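Local coordinates for reticulocyte binding protein (Streptococcus agalactiae COH1, PDB 3FAW) that is a cell-wall-anchored pullulanase that probably hydrolyses the alpha-1,6 branch linkages of pullulan and related alpha-glucans such as glycogen, at residues 39-44 with 54-59. Numbering follows the deposited sequence.
Sequences QLKDAQ and SFTTLD
Leu40 and Phe55 form an antiparallel non-hydrogen-bonded pair, and one step on Lys41 and Asp42 both face Ser54, a classic beta bulge in the hairpin of strands 40-47 and 50-55. Ser54 O accepts hydrogen bonds from Lys41 N (2.8 Å) and, weakly, from Asp42 N (3.5 Å), while Ser54 N donates to Asp42 O. Where regular pairing ends, Thr56 N donates to Gln39 O, and the threonine hydroxyl serves twice: Thr56 OG1 donates to Gln37 O and accepts from Gln39 N (3.1 Å). On the buried side Leu40 turns CG anti to its backbone N (chi1 -175°), laying a branch methyl, CD1, over one face of the flat Phe55 ring in a CH-pi contact, 4.0 Å from the centroid; Tyr111 meets the ring edge-to-face. On the other side, the long Lys41 chain leans over the backbone of 54-56, its CD 3.6 Å from Phe55 O, and small Ser54 lets its CB sit 3.4 Å from Asp42 OD1, which accepts a hydrogen bond from Gln44 NE2. Sharing Ser54 O between successive N-H groups thus shifts the register by one residue, yet keeps Leu40 and Phe55 in the core of the crystallised fragment's first beta domain, with Asp42 and Ser54 opposite.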
loop_
_atom_site.group_PDB
_atom_site.type_symbol
_atom_site.label_atom_id
_atom_site.label_comp_id
_atom_site.label_asym_id
_atom_site.label_seq_id
_atom_site.Cartn_x
_atom_site.Cartn_y
_atom_site.Cartn_z
ATOM N N GLN A 39 39.346 -9.178 23.366
ATOM C CA GLN A 39 38.684 -10.469 23.154
ATOM C C GLN A 39 37.881 -10.483 21.850
ATOM O O GLN A 39 37.199 -9.512 21.523
ATOM C CB GLN A 39 37.754 -10.796 24.325
ATOM C CG GLN A 39 38.454 -10.902 25.677
ATOM C CD GLN A 39 37.509 -11.279 26.807
ATOM O OE1 GLN A 39 36.294 -11.357 26.622
ATOM N NE2 GLN A 39 38.069 -11.513 27.987
ATOM N N LEU A 40 37.969 -11.597 21.125
ATOM C CA LEU A 40 37.246 -11.798 19.864
ATOM C C LEU A 40 35.747 -12.011 20.118
ATOM O O LEU A 40 35.369 -12.800 20.987
ATOM C CB LEU A 40 37.837 -13.010 19.130
ATOM C CG LEU A 40 37.335 -13.383 17.732
ATOM C CD1 LEU A 40 37.669 -12.299 16.709
ATOM C CD2 LEU A 40 37.939 -14.722 17.313
ATOM N N LYS A 41 34.906 -11.309 19.355
ATOM C CA LYS A 41 33.447 -11.360 19.521
ATOM C C LYS A 41 32.764 -12.164 18.409
ATOM O O LYS A 41 31.978 -13.076 18.675
ATOM C CB LYS A 41 32.865 -9.943 19.542
ATOM C CG LYS A 41 33.268 -9.112 20.749
ATOM C CD LYS A 41 32.733 -7.680 20.654
ATOM C CE LYS A 41 31.264 -7.578 21.041
ATOM N NZ LYS A 41 31.055 -7.694 22.515
ATOM N N ASP A 42 33.058 -11.798 17.164
ATOM C CA ASP A 42 32.475 -12.458 15.998
ATOM C C ASP A 42 33.323 -12.194 14.753
ATOM O O ASP A 42 34.351 -11.515 14.823
ATOM C CB ASP A 42 31.030 -11.988 15.787
ATOM C CG ASP A 42 30.916 -10.478 15.648
ATOM O OD1 ASP A 42 31.255 -9.946 14.567
ATOM O OD2 ASP A 42 30.477 -9.823 16.620
ATOM N N ALA A 43 32.893 -12.742 13.621
ATOM C CA ALA A 43 33.615 -12.577 12.366
ATOM C C ALA A 43 32.713 -12.824 11.162
ATOM O O ALA A 43 31.787 -13.639 11.223
ATOM C CB ALA A 43 34.811 -13.511 12.323
ATOM N N GLN A 44 32.991 -12.104 10.077
ATOM C CA GLN A 44 32.262 -12.262 8.824
ATOM C C GLN A 44 33.226 -12.298 7.642
ATOM O O GLN A 44 34.216 -11.555 7.620
ATOM C CB GLN A 44 31.257 -11.123 8.624
ATOM C CG GLN A 44 30.224 -10.970 9.742
ATOM C CD GLN A 44 30.753 -10.210 10.958
ATOM O OE1 GLN A 44 31.564 -9.293 10.827
ATOM N NE2 GLN A 44 30.280 -10.587 12.147
ATOM N N SER A 54 35.365 -8.869 14.687
ATOM C CA SER A 54 35.022 -7.834 15.658
ATOM C C SER A 54 35.569 -8.183 17.043
ATOM O O SER A 54 35.467 -9.327 17.493
ATOM C CB SER A 54 33.511 -7.638 15.722
ATOM O OG SER A 54 33.190 -6.529 16.536
ATOM N N PHE A 55 36.150 -7.188 17.705
ATOM C CA PHE A 55 36.717 -7.356 19.041
ATOM C C PHE A 55 36.021 -6.432 20.037
ATOM O O PHE A 55 35.352 -5.473 19.647
ATOM C CB PHE A 55 38.222 -7.051 19.019
ATOM C CG PHE A 55 39.058 -8.145 18.409
ATOM C CD1 PHE A 55 39.864 -8.949 19.207
ATOM C CD2 PHE A 55 39.035 -8.377 17.037
ATOM C CE1 PHE A 55 40.637 -9.964 18.646
ATOM C CE2 PHE A 55 39.802 -9.389 16.470
ATOM C CZ PHE A 55 40.604 -10.184 17.275
ATOM N N THR A 56 36.174 -6.737 21.323
ATOM C CA THR A 56 35.746 -5.830 22.390
ATOM C C THR A 56 36.479 -4.493 22.243
ATOM O O THR A 56 35.868 -3.426 22.312
ATOM C CB THR A 56 36.044 -6.415 23.789
ATOM O OG1 THR A 56 37.411 -6.846 23.848
ATOM C CG2 THR A 56 35.124 -7.597 24.092
ATOM N N THR A 57 37.793 -4.572 22.036
ATOM C CA THR A 57 38.624 -3.393 21.780
ATOM C C THR A 57 39.973 -3.791 21.174
ATOM O O THR A 57 40.441 -4.917 21.374
ATOM C CB THR A 57 38.872 -2.578 23.072
ATOM O OG1 THR A 57 39.807 -1.525 22.807
ATOM C CG2 THR A 57 39.413 -3.470 24.186
ATOM N N LEU A 58 40.585 -2.864 20.434
ATOM C CA LEU A 58 41.939 -3.055 19.889
ATOM C C LEU A 58 42.980 -2.107 20.512
ATOM O O LEU A 58 44.130 -2.081 20.071
ATOM C CB LEU A 58 41.929 -2.900 18.363
ATOM C CG LEU A 58 41.144 -3.961 17.586
ATOM C CD1 LEU A 58 41.061 -3.597 16.111
ATOM C CD2 LEU A 58 41.761 -5.341 17.758
ATOM N N ASP A 59 42.583 -1.343 21.532
ATOM C CA ASP A 59 43.519 -0.482 22.269
ATOM C C ASP A 59 43.890 -1.105 23.612
ATOM O O ASP A 59 44.451 -2.199 23.665
ATOM C CB ASP A 59 42.957 0.940 22.462
ATOM C CG ASP A 59 41.628 0.969 23.210
ATOM O OD1 ASP A 59 41.447 0.188 24.170
ATOM O OD2 ASP A 59 40.761 1.788 22.839
#